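Local coordinates for malonyl-CoA-[acyl-carrier-protein] transacylase (Coxiella burnetii, PDB 3TQE), which probably catalyses the transfer of the malonyl group from malonyl-CoA to holo-acyl carrier protein, yielding malonyl-ACP and free CoA, at residues A93-G98 with V259-T264; Q123-A128 with Q210-R215. One frame throughout, in Å; residues are numbered along the deposited sequence.

How the contacts relate
Both contacts belong to the acyl transferase domain, with centres about 20 Å apart and nearest atoms about 6 Å apart. Contact 1 is buried, about 6 Å from the centre of the chain, and joins the end of strand 91-94, an outer strand of the parallel sheet, to strand 259-260, an outer strand of the mixed sheet, and to helix 261-270 that follows it. Contact 2, about 18 Å from that centre, pairs helix 111-128 with helix 210-220. Along the chain it is nested within the loop that contact 1 closes, and helices 97-105 and 111-128 are consecutive. Contact 1 holds the predicted active-site Ser96, next to the bound glycine, and contact 2 lies beside the pocket.

Contact 1: A93-G98 with V259-T264; sequences AGHSLG and VRWVET. With GLY (glycine), chain B.
His95 meets both Trp261 and Val259, and with Trp261 it supplies about half of the buried surface. Val259 covers one face of the imidazole, its CG1 standing 3.9 Å from the centroid of the His95 ring and almost on the ring normal, while the indole meets the CD2 corner obliquely, the two ring planes 56° apart. His95 CD2 comes down over a face of Trp261, offset toward the rim, and lies 3.7 Å from Trp261 CD2. Just behind it, His95 CB makes a CH-pi contact over the six-membered ring. With CG anti to the backbone N (chi1 -169°), the imidazole swings past the indole to meet Val259. The far end of the indole reaches back to the strand, where Trp261 CZ3 approaches Gly94 C at 3.6 Å. Ala93 completes the apolar patch, its CB lying 3.6 Å from Thr264 CG2. That methyl is available because the Thr264 hydroxyl turns back on its own helix, OG1 donating to Arg260 O over 2.8 Å from above the carbonyl plane. Beyond the histidine, Ser96 CB only grazes Val259 CG2 at 4.3 Å, while its OG bonds with His205 NE2 and Arg121 NH2 beside the bound glycine. Gly94, Ser96 and Gly98 fit the GxSxG pattern of a nucleophile elbow, with Ser96, the predicted active-site serine, in the strained turn. Across the two segments the chemistry is thus apolar and aromatic, while the polar ends are satisfied by other partners. Val259 over one face and the bond from NE2 to Asn166 OD1 together restrict the rotation of the His95 ring, directly next to the serine, which faces the ligand pocket instead.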
ATOM      1  N   ALA A  93       7.327   5.632   1.413  1.00 11.18           N
ATOM      2  CA  ALA A  93       6.305   5.039   2.249  1.00 11.68           C
ATOM      3  C   ALA A  93       5.391   4.266   1.325  1.00 11.84           C
ATOM      4  O   ALA A  93       5.158   4.678   0.217  1.00 12.31           O
ATOM      5  CB  ALA A  93       5.495   6.089   3.003  1.00 14.02           C
ATOM      6  N   GLY A  94       4.853   3.178   1.787  1.00 12.51           N
ATOM      7  CA  GLY A  94       3.929   2.419   1.015  1.00 12.63           C
ATOM      8  C   GLY A  94       2.705   2.124   1.787  1.00 13.48           C
ATOM      9  O   GLY A  94       2.786   1.910   2.977  1.00 15.77           O
ATOM     10  N   HIS A  95       1.578   2.025   1.099  1.00 12.92           N
ATOM     11  CA  HIS A  95       0.336   1.800   1.802  1.00 14.68           C
ATOM     12  C   HIS A  95       0.086   0.297   1.842  1.00 14.99           C
ATOM     13  O   HIS A  95      -0.189  -0.318   0.827  1.00 15.10           O
ATOM     14  CB  HIS A  95      -0.755   2.597   1.121  1.00 14.99           C
ATOM     15  CG  HIS A  95      -2.035   2.679   1.887  1.00 16.64           C
ATOM     16  ND1 HIS A  95      -2.829   1.581   2.147  1.00 18.95           N
ATOM     17  CD2 HIS A  95      -2.670   3.745   2.416  1.00 17.73           C
ATOM     18  CE1 HIS A  95      -3.899   1.974   2.825  1.00 19.88           C
ATOM     19  NE2 HIS A  95      -3.825   3.284   3.003  1.00 18.33           N
ATOM     20  N   SER A  96       0.226  -0.279   3.042  1.00 15.73           N
ATOM     21  CA  SER A  96       0.048  -1.731   3.307  1.00 15.68           C
ATOM     22  C   SER A  96       0.974  -2.623   2.462  1.00 15.14           C
ATOM     23  O   SER A  96       2.151  -2.712   2.721  1.00 15.75           O
ATOM     24  CB  SER A  96      -1.435  -2.106   3.242  1.00 17.45           C
ATOM     25  OG  SER A  96      -1.630  -3.444   3.710  1.00 19.98           O
ATOM     26  N   LEU A  97       0.464  -3.264   1.431  1.00 14.16           N
ATOM     27  CA  LEU A  97       1.298  -3.995   0.540  1.00 13.12           C
ATOM     28  C   LEU A  97       2.404  -3.103  -0.015  1.00 12.68           C
ATOM     29  O   LEU A  97       3.532  -3.557  -0.242  1.00 12.40           O
ATOM     30  CB  LEU A  97       0.457  -4.540  -0.596  1.00 13.92           C
ATOM     31  CG  LEU A  97       1.139  -5.249  -1.730  1.00 15.57           C
ATOM     32  CD1 LEU A  97       2.000  -6.432  -1.224  1.00 15.57           C
ATOM     33  CD2 LEU A  97       0.031  -5.583  -2.666  1.00 23.61           C
ATOM     34  N   GLY A  98       2.109  -1.830  -0.219  1.00 12.02           N
ATOM     35  CA  GLY A  98       3.083  -0.928  -0.762  1.00 12.24           C
ATOM     36  C   GLY A  98       4.330  -0.810   0.066  1.00 11.71           C
ATOM     37  O   GLY A  98       5.378  -0.449  -0.430  1.00 11.79           O
ATOM     38  N   VAL A 259      -3.202   1.179   9.369  1.00 14.28           N
ATOM     39  CA  VAL A 259      -2.262   1.859   8.499  1.00 14.03           C
ATOM     40  C   VAL A 259      -2.399   3.350   8.781  1.00 13.49           C
ATOM     41  O   VAL A 259      -3.418   3.973   8.486  1.00 14.38           O
ATOM     42  CB  VAL A 259      -2.577   1.576   7.037  1.00 13.89           C
ATOM     43  CG1 VAL A 259      -1.719   2.406   6.092  1.00 16.21           C
ATOM     44  CG2 VAL A 259      -2.406   0.109   6.766  1.00 16.96           C
ATOM     45  N   ARG A 260      -1.331   3.938   9.309  1.00 13.86           N
ATOM     46  CA  ARG A 260      -1.367   5.324   9.729  1.00 13.78           C
ATOM     47  C   ARG A 260      -0.909   6.217   8.594  1.00 13.56           C
ATOM     48  O   ARG A 260       0.135   6.870   8.670  1.00 13.68           O
ATOM     49  CB  ARG A 260      -0.542   5.495  10.996  1.00 14.29           C
ATOM     50  CG  ARG A 260      -1.136   4.703  12.123  1.00 15.90           C
ATOM     51  CD  ARG A 260      -0.185   4.507  13.235  1.00 19.21           C
ATOM     52  NE  ARG A 260       0.099   5.748  13.923  1.00 19.24           N
ATOM     53  CZ  ARG A 260       0.935   5.851  14.960  1.00 23.19           C
ATOM     54  NH1 ARG A 260       1.604   4.800  15.413  1.00 23.30           N
ATOM     55  NH2 ARG A 260       1.109   7.014  15.544  1.00 24.29           N
ATOM     56  N   TRP A 261      -1.693   6.251   7.541  1.00 13.57           N
ATOM     57  CA  TRP A 261      -1.285   6.963   6.348  1.00 13.54           C
ATOM     58  C   TRP A 261      -1.308   8.476   6.536  1.00 13.78           C
ATOM     59  O   TRP A 261      -0.368   9.172   6.144  1.00 13.82           O
ATOM     60  CB  TRP A 261      -2.126   6.546   5.160  1.00 14.24           C
ATOM     61  CG  TRP A 261      -1.594   7.012   3.877  1.00 13.30           C
ATOM     62  CD1 TRP A 261      -2.113   7.955   3.068  1.00 15.25           C
ATOM     63  CD2 TRP A 261      -0.384   6.570   3.260  1.00 12.63           C
ATOM     64  NE1 TRP A 261      -1.318   8.118   1.963  1.00 15.12           N
ATOM     65  CE2 TRP A 261      -0.234   7.291   2.074  1.00 13.70           C
ATOM     66  CE3 TRP A 261       0.590   5.640   3.604  1.00 14.76           C
ATOM     67  CZ2 TRP A 261       0.840   7.088   1.215  1.00 13.32           C
ATOM     68  CZ3 TRP A 261       1.665   5.465   2.759  1.00 14.30           C
ATOM     69  CH2 TRP A 261       1.770   6.171   1.583  1.00 14.54           C
ATOM     70  N   VAL A 262      -2.346   9.002   7.142  1.00 14.24           N
ATOM     71  CA  VAL A 262      -2.388  10.440   7.284  0.50 14.48           C
ATOM     72  C   VAL A 262      -1.201  10.910   8.150  1.00 14.03           C
ATOM     73  O   VAL A 262      -0.564  11.897   7.796  1.00 15.26           O
ATOM     74  CB  VAL A 262      -3.753  10.951   7.757  0.50 15.10           C
ATOM     75  CG1 VAL A 262      -4.187  10.210   8.990  0.50 16.28           C
ATOM     76  CG2 VAL A 262      -3.728  12.475   7.928  0.50 14.56           C
ATOM     77  N   GLU A 263      -0.855  10.192   9.208  1.00 13.70           N
ATOM     78  CA  GLU A 263       0.288  10.590  10.014  1.00 14.28           C
ATOM     79  C   GLU A 263       1.583  10.471   9.224  1.00 13.68           C
ATOM     80  O   GLU A 263       2.505  11.254   9.415  1.00 14.45           O
ATOM     81  CB  GLU A 263       0.382   9.746  11.277  1.00 16.20           C
ATOM     82  CG  GLU A 263      -0.620  10.108  12.302  1.00 18.01           C
ATOM     83  CD  GLU A 263      -0.739   9.048  13.366  1.00 20.62           C
ATOM     84  OE1 GLU A 263      -1.370   7.996  13.086  1.00 22.39           O
ATOM     85  OE2 GLU A 263      -0.201   9.269  14.471  1.00 27.28           O
ATOM     86  N   THR A 264       1.672   9.474   8.365  1.00 12.04           N
ATOM     87  CA  THR A 264       2.854   9.309   7.508  1.00 12.28           C
ATOM     88  C   THR A 264       3.018  10.510   6.591  1.00 12.69           C
ATOM     89  O   THR A 264       4.118  11.066   6.482  1.00 12.84           O
ATOM     90  CB  THR A 264       2.756   8.034   6.685  1.00 12.53           C
ATOM     91  OG1 THR A 264       2.758   6.929   7.585  1.00 13.75           O
ATOM     92  CG2 THR A 264       3.905   7.919   5.714  1.00 14.10           C
TER
HETATM   93  N   GLY B 314      -5.517  -3.219   3.013  1.00 46.42           N
HETATM   94  CA  GLY B 314      -4.798  -3.985   1.944  1.00 45.67           C
HETATM   95  C   GLY B 314      -3.747  -4.929   2.500  1.00 45.14           C
HETATM   96  O   GLY B 314      -2.785  -5.354   1.829  1.00 43.80           O
HETATM   97  OXT GLY B 314      -3.829  -5.282   3.664  1.00 44.96           O

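Contact 2: Q123-A128 with Q210-R215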
ATOM      1  N   GLN A 123      -2.072 -15.040   0.627  1.00 11.60           N
ATOM      2  CA  GLN A 123      -2.668 -16.349   0.921  1.00 12.28           C
ATOM      3  C   GLN A 123      -3.071 -16.438   2.376  1.00 12.49           C
ATOM      4  O   GLN A 123      -4.201 -16.833   2.686  1.00 14.03           O
ATOM      5  CB  GLN A 123      -1.715 -17.471   0.532  1.00 11.82           C
ATOM      6  CG  GLN A 123      -1.575 -17.569  -0.981  1.00 12.61           C
ATOM      7  CD  GLN A 123      -0.535 -18.537  -1.455  1.00 13.94           C
ATOM      8  OE1 GLN A 123       0.370 -18.880  -0.723  1.00 16.63           O
ATOM      9  NE2 GLN A 123      -0.652 -18.964  -2.734  1.00 14.72           N
ATOM     10  N   TYR A 124      -2.186 -16.052   3.271  1.00 12.66           N
ATOM     11  CA  TYR A 124      -2.490 -16.200   4.682  1.00 12.56           C
ATOM     12  C   TYR A 124      -3.628 -15.275   5.091  1.00 13.37           C
ATOM     13  O   TYR A 124      -4.479 -15.631   5.891  1.00 14.01           O
ATOM     14  CB  TYR A 124      -1.274 -15.911   5.536  1.00 12.61           C
ATOM     15  CG  TYR A 124      -0.085 -16.769   5.297  1.00 13.43           C
ATOM     16  CD1 TYR A 124      -0.180 -18.009   4.731  1.00 14.58           C
ATOM     17  CD2 TYR A 124       1.155 -16.339   5.672  1.00 14.56           C
ATOM     18  CE1 TYR A 124       0.961 -18.792   4.518  1.00 16.29           C
ATOM     19  CE2 TYR A 124       2.268 -17.117   5.492  1.00 15.07           C
ATOM     20  CZ  TYR A 124       2.159 -18.350   4.924  1.00 15.99           C
ATOM     21  OH  TYR A 124       3.294 -19.104   4.728  1.00 19.06           O
HETATM   22  N   MSE A 125      -3.608 -14.048   4.588  1.00 13.21           N
HETATM   23  CA  MSE A 125      -4.659 -13.100   4.943  0.50 13.69           C
HETATM   24  C   MSE A 125      -6.015 -13.578   4.464  1.00 14.58           C
HETATM   25  O   MSE A 125      -6.999 -13.441   5.172  1.00 15.81           O
HETATM   26  CB  MSE A 125      -4.350 -11.725   4.372  0.50 14.04           C
HETATM   27  CG  MSE A 125      -3.186 -11.067   5.076  0.50 15.41           C
HETATM   28 SE   MSE A 125      -2.714  -9.360   4.328  0.50 17.56          SE
HETATM   29  CE  MSE A 125      -3.779  -9.471   2.719  0.50 21.79           C
ATOM     30  N   GLN A 126      -6.043 -14.155   3.278  1.00 15.13           N
ATOM     31  CA  GLN A 126      -7.277 -14.680   2.729  1.00 17.17           C
ATOM     32  C   GLN A 126      -7.883 -15.758   3.613  1.00 18.15           C
ATOM     33  O   GLN A 126      -9.109 -15.905   3.689  1.00 19.66           O
ATOM     34  CB  GLN A 126      -6.979 -15.279   1.367  1.00 18.08           C
ATOM     35  CG  GLN A 126      -8.167 -15.868   0.677  1.00 20.14           C
ATOM     36  CD  GLN A 126      -9.035 -14.812   0.173  1.00 22.77           C
ATOM     37  OE1 GLN A 126     -10.115 -14.517   0.731  1.00 28.45           O
ATOM     38  NE2 GLN A 126      -8.560 -14.165  -0.872  1.00 23.71           N
ATOM     39  N   GLU A 127      -7.018 -16.536   4.240  1.00 17.75           N
ATOM     40  CA  GLU A 127      -7.426 -17.698   5.011  1.00 20.31           C
ATOM     41  C   GLU A 127      -7.752 -17.380   6.445  1.00 20.17           C
ATOM     42  O   GLU A 127      -8.278 -18.244   7.167  1.00 22.07           O
ATOM     43  CB  GLU A 127      -6.328 -18.752   4.939  1.00 20.74           C
ATOM     44  CG  GLU A 127      -6.152 -19.277   3.549  1.00 23.40           C
ATOM     45  CD  GLU A 127      -5.131 -20.411   3.466  1.00 28.57           C
ATOM     46  OE1 GLU A 127      -4.786 -20.956   4.545  1.00 30.38           O
ATOM     47  OE2 GLU A 127      -4.674 -20.750   2.333  1.00 31.85           O
ATOM     48  N   ALA A 128      -7.471 -16.160   6.894  1.00 19.48           N
ATOM     49  CA  ALA A 128      -7.548 -15.879   8.316  1.00 19.16           C
ATOM     50  C   ALA A 128      -8.965 -15.917   8.839  1.00 20.08           C
ATOM     51  O   ALA A 128      -9.167 -16.342   9.953  1.00 20.86           O
ATOM     52  CB  ALA A 128      -6.923 -14.548   8.637  1.00 20.07           C
ATOM     53  N   GLN A 210      -4.638 -11.864  13.105  1.00 14.29           N
ATOM     54  CA  GLN A 210      -3.587 -12.456  13.893  1.00 15.78           C
ATOM     55  C   GLN A 210      -3.153 -13.854  13.395  1.00 15.81           C
ATOM     56  O   GLN A 210      -1.974 -14.149  13.383  1.00 16.18           O
ATOM     57  CB  GLN A 210      -3.956 -12.499  15.364  1.00 17.18           C
ATOM     58  CG  GLN A 210      -2.797 -12.907  16.250  1.00 19.92           C
ATOM     59  CD  GLN A 210      -1.636 -11.919  16.239  1.00 22.80           C
ATOM     60  OE1 GLN A 210      -1.826 -10.716  16.391  1.00 26.64           O
ATOM     61  NE2 GLN A 210      -0.418 -12.437  16.055  1.00 28.13           N
ATOM     62  N   PRO A 211      -4.082 -14.702  12.952  1.00 16.45           N
ATOM     63  CA  PRO A 211      -3.615 -16.005  12.474  1.00 17.63           C
ATOM     64  C   PRO A 211      -2.693 -15.881  11.275  1.00 16.78           C
ATOM     65  O   PRO A 211      -1.750 -16.647  11.126  1.00 18.10           O
ATOM     66  CB  PRO A 211      -4.907 -16.704  12.070  1.00 18.76           C
ATOM     67  CG  PRO A 211      -5.950 -16.047  12.890  1.00 19.58           C
ATOM     68  CD  PRO A 211      -5.551 -14.635  13.036  1.00 17.63           C
ATOM     69  N   ALA A 212      -2.971 -14.917  10.407  1.00 14.67           N
ATOM     70  CA  ALA A 212      -2.119 -14.669   9.258  1.00 13.90           C
ATOM     71  C   ALA A 212      -0.781 -14.109   9.682  1.00 14.46           C
ATOM     72  O   ALA A 212       0.242 -14.460   9.121  1.00 14.94           O
ATOM     73  CB  ALA A 212      -2.803 -13.704   8.320  1.00 14.30           C
ATOM     74  N   ALA A 213      -0.796 -13.230  10.658  1.00 15.07           N
ATOM     75  CA  ALA A 213       0.417 -12.627  11.154  1.00 15.52           C
ATOM     76  C   ALA A 213       1.329 -13.710  11.725  1.00 16.06           C
ATOM     77  O   ALA A 213       2.540 -13.690  11.521  1.00 16.80           O
ATOM     78  CB  ALA A 213       0.108 -11.603  12.195  1.00 16.63           C
ATOM     79  N   ASP A 214       0.747 -14.655  12.451  1.00 17.02           N
ATOM     80  CA  ASP A 214       1.534 -15.721  13.034  1.00 18.60           C
ATOM     81  C   ASP A 214       2.210 -16.546  11.958  1.00 18.42           C
ATOM     82  O   ASP A 214       3.365 -16.938  12.106  1.00 19.99           O
ATOM     83  CB  ASP A 214       0.675 -16.616  13.896  1.00 20.24           C
ATOM     84  CG  ASP A 214       0.161 -15.910  15.157  1.00 24.38           C
ATOM     85  OD1 ASP A 214       0.682 -14.838  15.523  1.00 29.01           O
ATOM     86  OD2 ASP A 214      -0.786 -16.444  15.776  1.00 30.57           O
ATOM     87  N   ARG A 215       1.503 -16.802  10.873  1.00 15.85           N
ATOM     88  CA  ARG A 215       2.055 -17.572   9.777  1.00 15.88           C
ATOM     89  C   ARG A 215       3.113 -16.781   9.045  1.00 15.56           C
ATOM     90  O   ARG A 215       4.201 -17.293   8.750  1.00 16.17           O
ATOM     91  CB  ARG A 215       0.962 -18.021   8.835  1.00 15.77           C
ATOM     92  CG  ARG A 215       0.026 -19.005   9.483  1.00 18.54           C
ATOM     93  CD  ARG A 215      -1.134 -19.285   8.592  1.00 21.21           C
ATOM     94  NE  ARG A 215      -0.785 -20.169   7.493  1.00 22.23           N
ATOM     95  CZ  ARG A 215      -1.584 -20.465   6.470  1.00 22.41           C
ATOM     96  NH1 ARG A 215      -2.795 -19.920   6.371  1.00 21.58           N
ATOM     97  NH2 ARG A 215      -1.159 -21.315   5.533  1.00 24.75           N
TER
HETATM   98  O   HOH W   1      -3.868 -17.573   7.796  1.00 20.39           O
HETATM   99  O   HOH W   2       1.973 -22.173   5.170  1.00121.54           O
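Helices 123-128 and 210-215 run roughly antiparallel, their axes at 149° and 8.0 Å apart at closest approach, with Tyr124 and Ala212 facing each other. The small Ala212 makes this closeness possible: its CB lies 3.5 Å from Tyr124 O and also touches Tyr124 CB and Ala128 CB. One turn on, Arg215 folds over the Tyr124 ring. Arg215 CB sits 3.8 Å from the centroid of that ring, and a bend at chi3 (76°) brings the guanidinium back across it, tilted 34° to its plane, with Arg215 CZ 3.3 Å from Tyr124 CD1. The guanidinium edge is turned to Glu127: Arg215 NH1 donates to Glu127 OE1 over 2.9 Å, a salt bridge in which the nitrogen approaches from above the carboxylate plane. A water joins that NH1 to Tyr124 O, and Tyr124 OH bonds to Asp219 further along the second helix. The Met125 side chain, a selenomethionine, leaves its helix away from 210-215, its CG still brushing Ala212 CB. The arrangement is an antiparallel helix pair with an alanine at its close approach and a charged rim, bordering the ligand pocket of the acyl transferase domain.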